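Local atomic coordinates of XRE family transcriptional regulator (Pseudomonas putida, PDB entry 6F8H), a protein that serves as the antitoxin GraA, a HigA-type partner of the toxin GraT, and probably binds DNA through its helix-turn-helix to regulate transcription. Residues P17-R22 and L51-G56; V57-A62 and F75-Q80. All blocks are in the same frame, centred on the assembly; numbering follows the deposited sequence.

Interaction 1: P17-R22 and L51-G56; sequences PGEILR and LRERGG
Arg-22 reaches Leu-51 and Glu-53 by an extended start and one bend: CG stands opposite the backbone N (chi1 -166°), and a turn at chi3 of 62° brings the edge of the guanidinium to the end of helix 44-51. There Arg-22 NH1 serves two acceptors, Glu-53 OE2 at 2.9 Å and the backbone O of Leu-51 at 3.0 Å, the latter met nearly head-on. Arg-22 NH2 adds a longer bond, 3.3 Å, to the same Glu-53 OE2. Both nitrogens of this salt bridge thus converge on a single carboxylate oxygen, NH1 on its anti lone pair, and the two flat groups lie only 11° from coplanar. The arrangement ties off a helix C-terminus: Glu-53, with positive phi, ends the helix in a Schellman motif, and the arginine binds a carbonyl of its last turn. Glu-19 and Glu-53 bring like charges close, Glu-19 OE1 to Glu-53 OE2 4.3 Å, but a water donates to both of these oxygens and accepts from Arg-22 NH2, while Arg-13 pairs with Glu-19; together they probably ease the repulsion. Beside the salt bridge, Leu-51 CD2 meets Leu-21 CG at 3.7 Å, and Gly-18 lets the chain after helix 44-51 come close. Leu-21 also touches Leu-36, and Leu-51 touches Ala-33, both on helix 33-40, whereas Pro-17 and Ile-20 of helix 17-29 pack against helix 73-99.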
loop_
_atom_site.group_PDB
_atom_site.type_symbol
_atom_site.label_atom_id
_atom_site.label_comp_id
_atom_site.label_asym_id
_atom_site.label_seq_id
_atom_site.Cartn_x
_atom_site.Cartn_y
_atom_site.Cartn_z
ATOM N N PRO A 17 6.590 9.098 -0.885
ATOM C CA PRO A 17 5.680 10.026 -0.203
ATOM C C PRO A 17 6.426 11.071 0.612
ATOM O O PRO A 17 5.966 12.205 0.724
ATOM C CB PRO A 17 4.850 9.103 0.709
ATOM C CG PRO A 17 4.855 7.786 -0.010
ATOM C CD PRO A 17 6.215 7.685 -0.668
ATOM N N GLY A 18 7.591 10.708 1.145
ATOM C CA GLY A 18 8.386 11.645 1.919
ATOM C C GLY A 18 8.862 12.807 1.060
ATOM O O GLY A 18 9.028 13.933 1.538
ATOM N N GLU A 19 9.082 12.547 -0.220
ATOM C CA GLU A 19 9.469 13.635 -1.125
ATOM C C GLU A 19 8.329 14.653 -1.234
ATOM O O GLU A 19 8.560 15.864 -1.171
ATOM C CB GLU A 19 9.841 13.099 -2.512
ATOM C CG GLU A 19 10.106 14.191 -3.566
ATOM C CD GLU A 19 10.578 13.629 -4.910
ATOM O OE1 GLU A 19 11.507 12.807 -4.920
ATOM O OE2 GLU A 19 10.014 14.004 -5.956
ATOM N N ILE A 20 7.105 14.159 -1.388
ATOM C CA ILE A 20 5.939 15.051 -1.406
ATOM C C ILE A 20 5.808 15.765 -0.055
ATOM O O ILE A 20 5.601 16.987 -0.001
ATOM C CB ILE A 20 4.648 14.287 -1.725
ATOM C CG1 ILE A 20 4.738 13.639 -3.112
ATOM C CG2 ILE A 20 3.417 15.207 -1.655
ATOM C CD1 ILE A 20 5.084 14.620 -4.208
ATOM N N LEU A 21 5.943 15.014 1.043
ATOM C CA LEU A 21 5.809 15.620 2.363
ATOM C C LEU A 21 6.828 16.747 2.507
ATOM O O LEU A 21 6.497 17.854 2.945
ATOM C CB LEU A 21 5.991 14.576 3.483
ATOM C CG LEU A 21 5.836 15.088 4.915
ATOM C CD1 LEU A 21 4.491 15.787 5.080
ATOM C CD2 LEU A 21 5.958 13.929 5.912
ATOM N N ARG A 22 8.055 16.469 2.087
ATOM C CA ARG A 22 9.136 17.435 2.205
ATOM C C ARG A 22 9.032 18.607 1.215
ATOM O O ARG A 22 9.124 19.773 1.610
ATOM C CB ARG A 22 10.474 16.709 2.027
ATOM C CG ARG A 22 11.685 17.510 2.461
ATOM C CD ARG A 22 12.974 16.756 2.113
ATOM N NE ARG A 22 13.098 16.560 0.674
ATOM C CZ ARG A 22 12.983 15.384 0.066
ATOM N NH1 ARG A 22 12.727 14.298 0.781
ATOM N NH2 ARG A 22 13.108 15.294 -1.256
ATOM N N LEU A 51 10.563 11.635 5.981
ATOM C CA LEU A 51 11.159 12.800 5.317
ATOM C C LEU A 51 12.463 12.465 4.577
ATOM O O LEU A 51 12.757 13.050 3.528
ATOM C CB LEU A 51 11.420 13.918 6.340
ATOM C CG LEU A 51 10.194 14.638 6.922
ATOM C CD1 LEU A 51 10.588 15.621 8.018
ATOM C CD2 LEU A 51 9.394 15.358 5.828
ATOM N N ARG A 52 13.243 11.537 5.128
ATOM C CA ARG A 52 14.481 11.085 4.489
ATOM C C ARG A 52 14.194 9.947 3.509
ATOM O O ARG A 52 15.109 9.392 2.890
ATOM C CB ARG A 52 15.507 10.639 5.537
ATOM C CG ARG A 52 15.078 9.416 6.317
ATOM C CD ARG A 52 16.024 9.091 7.470
ATOM N NE ARG A 52 17.103 8.191 7.075
ATOM C CZ ARG A 52 18.391 8.526 7.071
ATOM N NH1 ARG A 52 18.759 9.746 7.449
ATOM N NH2 ARG A 52 19.308 7.638 6.692
ATOM N N GLU A 53 12.912 9.618 3.371
ATOM C CA GLU A 53 12.440 8.614 2.418
ATOM C C GLU A 53 12.957 7.235 2.753
ATOM O O GLU A 53 13.142 6.413 1.866
ATOM C CB GLU A 53 12.834 8.992 0.984
ATOM C CG GLU A 53 12.323 10.355 0.592
ATOM C CD GLU A 53 12.783 10.801 -0.797
ATOM O OE1 GLU A 53 12.963 9.943 -1.705
ATOM O OE2 GLU A 53 12.953 12.026 -0.964
ATOM N N ARG A 54 13.180 6.985 4.040
ATOM C CA ARG A 54 13.628 5.678 4.497
ATOM C C ARG A 54 12.459 4.769 4.868
ATOM O O ARG A 54 12.459 3.578 4.543
ATOM C CB ARG A 54 14.564 5.826 5.697
ATOM C CG ARG A 54 14.969 4.508 6.350
ATOM N N GLY A 55 11.474 5.316 5.567
ATOM C CA GLY A 55 10.369 4.497 6.039
ATOM C C GLY A 55 9.119 4.807 5.244
ATOM O O GLY A 55 8.953 5.938 4.781
ATOM N N GLY A 56 8.246 3.813 5.082
ATOM C CA GLY A 56 7.024 4.000 4.314
ATOM C C GLY A 56 5.921 4.626 5.145
ATOM O O GLY A 56 6.068 4.822 6.353
HETATM O O HOH W 1 11.340 9.827 -4.152
HETATM O O HOH W 2 13.662 12.876 -3.265
#

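Interaction 2: V57-A62 and F75-Q80; sequences VSADMA and FWLNLQ
Leu-77 and Ala-62 form the tight part of this contact, where helix 59-69 and its leading loop pack on helix 73-99. Leu-77 CD2 lies 3.6 Å from Ala-62 CB and 3.5 Å from the backbone O of Val-57, so one methyl fills the angle between loop and helix. Trp-76 joins this layer mainly through its CB, 3.9 Å from Ala-62 CB, and Val-57 CG1 also packs on Trp-76 CB. Val-57 also contributes the polar bond of the contact, its N donating to Gln-80 OE1 at 2.8 Å. Gln-80 turns sharply at chi2 (63°) to bring the amide back to the loop; the bond is fairly straight at hydrogen (162°), but the donor sits above the carbonyl plane, 52° out of it, and misses the lone pairs. Asp-84 binds the NE2 of that amide, helping to fix its rotation. The looser side begins at Ala-59, whose CB stays 4.2 Å from Leu-77 CD1, and at solvent-exposed Ser-58, whose CB points away while OG caps the helix by accepting from Met-61 N. The second subunit also packs on this contact, its Leu-85 against Leu-77 and its Ala-88 against Ala-59. Within the chain, Trp-76 continues inward to Phe-25 of helix 17-29 and to Leu-65 and Leu-69 of helix 59-69, while Met-61 rests on helix 44-51.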
loop_
_atom_site.group_PDB
_atom_site.type_symbol
_atom_site.label_atom_id
_atom_site.label_comp_id
_atom_site.label_asym_id
_atom_site.label_seq_id
_atom_site.Cartn_x
_atom_site.Cartn_y
_atom_site.Cartn_z
ATOM N N VAL A 57 4.807 4.929 4.497
ATOM C CA VAL A 57 3.644 5.473 5.184
ATOM C C VAL A 57 2.631 4.368 5.449
ATOM O O VAL A 57 2.155 3.744 4.528
ATOM C CB VAL A 57 2.984 6.599 4.359
ATOM C CG1 VAL A 57 1.691 7.108 5.031
ATOM C CG2 VAL A 57 4.006 7.736 4.089
ATOM N N SER A 58 2.298 4.133 6.718
ATOM C CA SER A 58 1.334 3.097 7.076
ATOM C C SER A 58 -0.095 3.631 7.025
ATOM O O SER A 58 -0.309 4.837 6.899
ATOM C CB SER A 58 1.629 2.561 8.478
ATOM O OG SER A 58 1.344 3.562 9.439
ATOM N N ALA A 59 -1.069 2.742 7.164
ATOM C CA ALA A 59 -2.464 3.178 7.163
ATOM C C ALA A 59 -2.728 4.136 8.336
ATOM O O ALA A 59 -3.390 5.167 8.173
ATOM C CB ALA A 59 -3.400 1.981 7.213
ATOM N N ASP A 60 -2.182 3.810 9.503
ATOM C CA ASP A 60 -2.278 4.695 10.671
ATOM C C ASP A 60 -1.676 6.072 10.378
ATOM O O ASP A 60 -2.276 7.110 10.672
ATOM C CB ASP A 60 -1.576 4.049 11.883
ATOM C CG ASP A 60 -1.794 4.834 13.180
ATOM O OD1 ASP A 60 -0.995 5.743 13.488
ATOM O OD2 ASP A 60 -2.767 4.534 13.902
ATOM N N MET A 61 -0.489 6.076 9.778
ATOM C CA MET A 61 0.198 7.330 9.489
ATOM C C MET A 61 -0.561 8.177 8.474
ATOM O O MET A 61 -0.648 9.390 8.592
ATOM C CB MET A 61 1.607 7.050 8.982
ATOM C CG MET A 61 2.393 8.292 8.667
ATOM S SD MET A 61 2.613 9.331 10.123
ATOM C CE MET A 61 3.454 8.184 11.190
ATOM N N ALA A 62 -1.128 7.512 7.488
ATOM C CA ALA A 62 -1.857 8.198 6.435
ATOM C C ALA A 62 -3.121 8.889 6.978
ATOM O O ALA A 62 -3.461 9.982 6.549
ATOM C CB ALA A 62 -2.217 7.230 5.351
ATOM N N PHE A 75 -4.644 9.814 -0.447
ATOM C CA PHE A 75 -3.575 10.588 -1.101
ATOM C C PHE A 75 -2.208 10.025 -0.729
ATOM O O PHE A 75 -1.368 9.784 -1.599
ATOM C CB PHE A 75 -3.673 12.077 -0.724
ATOM C CG PHE A 75 -2.507 12.920 -1.196
ATOM C CD1 PHE A 75 -2.378 13.271 -2.534
ATOM C CD2 PHE A 75 -1.550 13.383 -0.293
ATOM C CE1 PHE A 75 -1.314 14.057 -2.965
ATOM C CE2 PHE A 75 -0.478 14.174 -0.721
ATOM C CZ PHE A 75 -0.361 14.505 -2.063
ATOM N N TRP A 76 -2.010 9.773 0.563
ATOM C CA TRP A 76 -0.730 9.270 1.056
ATOM C C TRP A 76 -0.474 7.802 0.718
ATOM O O TRP A 76 0.618 7.472 0.266
ATOM C CB TRP A 76 -0.619 9.513 2.572
ATOM C CG TRP A 76 -0.635 10.997 2.851
ATOM C CD1 TRP A 76 -1.677 11.736 3.350
ATOM C CD2 TRP A 76 0.418 11.930 2.567
ATOM N NE1 TRP A 76 -1.320 13.064 3.423
ATOM C CE2 TRP A 76 -0.037 13.211 2.953
ATOM C CE3 TRP A 76 1.711 11.807 2.043
ATOM C CZ2 TRP A 76 0.752 14.362 2.819
ATOM C CZ3 TRP A 76 2.500 12.955 1.914
ATOM C CH2 TRP A 76 2.020 14.211 2.305
ATOM N N LEU A 77 -1.457 6.928 0.933
ATOM C CA LEU A 77 -1.275 5.504 0.662
ATOM C C LEU A 77 -1.155 5.226 -0.838
ATOM O O LEU A 77 -0.436 4.317 -1.242
ATOM C CB LEU A 77 -2.426 4.676 1.245
ATOM C CG LEU A 77 -2.474 4.529 2.769
ATOM C CD1 LEU A 77 -3.244 3.280 3.183
ATOM C CD2 LEU A 77 -1.076 4.490 3.333
ATOM N N ASN A 78 -1.861 6.000 -1.658
ATOM C CA ASN A 78 -1.687 5.875 -3.103
ATOM C C ASN A 78 -0.293 6.330 -3.545
ATOM O O ASN A 78 0.272 5.769 -4.475
ATOM C CB ASN A 78 -2.776 6.652 -3.854
ATOM C CG ASN A 78 -4.153 6.036 -3.666
ATOM O OD1 ASN A 78 -4.278 4.910 -3.182
ATOM N ND2 ASN A 78 -5.187 6.757 -4.066
ATOM N N LEU A 79 0.276 7.320 -2.860
ATOM C CA LEU A 79 1.653 7.709 -3.149
ATOM C C LEU A 79 2.582 6.561 -2.777
ATOM O O LEU A 79 3.511 6.227 -3.519
ATOM C CB LEU A 79 2.035 8.991 -2.402
ATOM C CG LEU A 79 1.551 10.326 -2.980
ATOM C CD1 LEU A 79 1.892 11.461 -2.015
ATOM C CD2 LEU A 79 2.161 10.597 -4.373
ATOM N N GLN A 80 2.301 5.935 -1.633
ATOM C CA GLN A 80 3.085 4.798 -1.158
ATOM C C GLN A 80 3.013 3.597 -2.108
ATOM O O GLN A 80 4.034 3.005 -2.427
ATOM C CB GLN A 80 2.625 4.364 0.242
ATOM C CG GLN A 80 3.497 3.264 0.853
ATOM C CD GLN A 80 4.936 3.715 1.066
ATOM O OE1 GLN A 80 5.194 4.743 1.705
ATOM N NE2 GLN A 80 5.883 2.944 0.534
#

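How the interactions relate
Interactions 1 and 2 come in series along the chain, with centres about 11 Å apart, and the continuous run 51-62 supplies one segment to each. This run therefore leaves helix 44-51 beside helix 17-29 and enters helix 59-69 against helix 73-99. The two contacts also touch directly: Pro-17 CB lies 3.7 Å from Val-57 CG2, and Gly-56 CA lies 3.3 Å from Gln-80 OE1. Such sharing illustrates how a small all-helical domain fixes a connection between helices from both ends. Interaction 1 holds it to the helix-turn-helix bundle, while interaction 2 carries the packing on to the long last helix, so that the probable DNA-binding domain of one chain is packed against the second subunit.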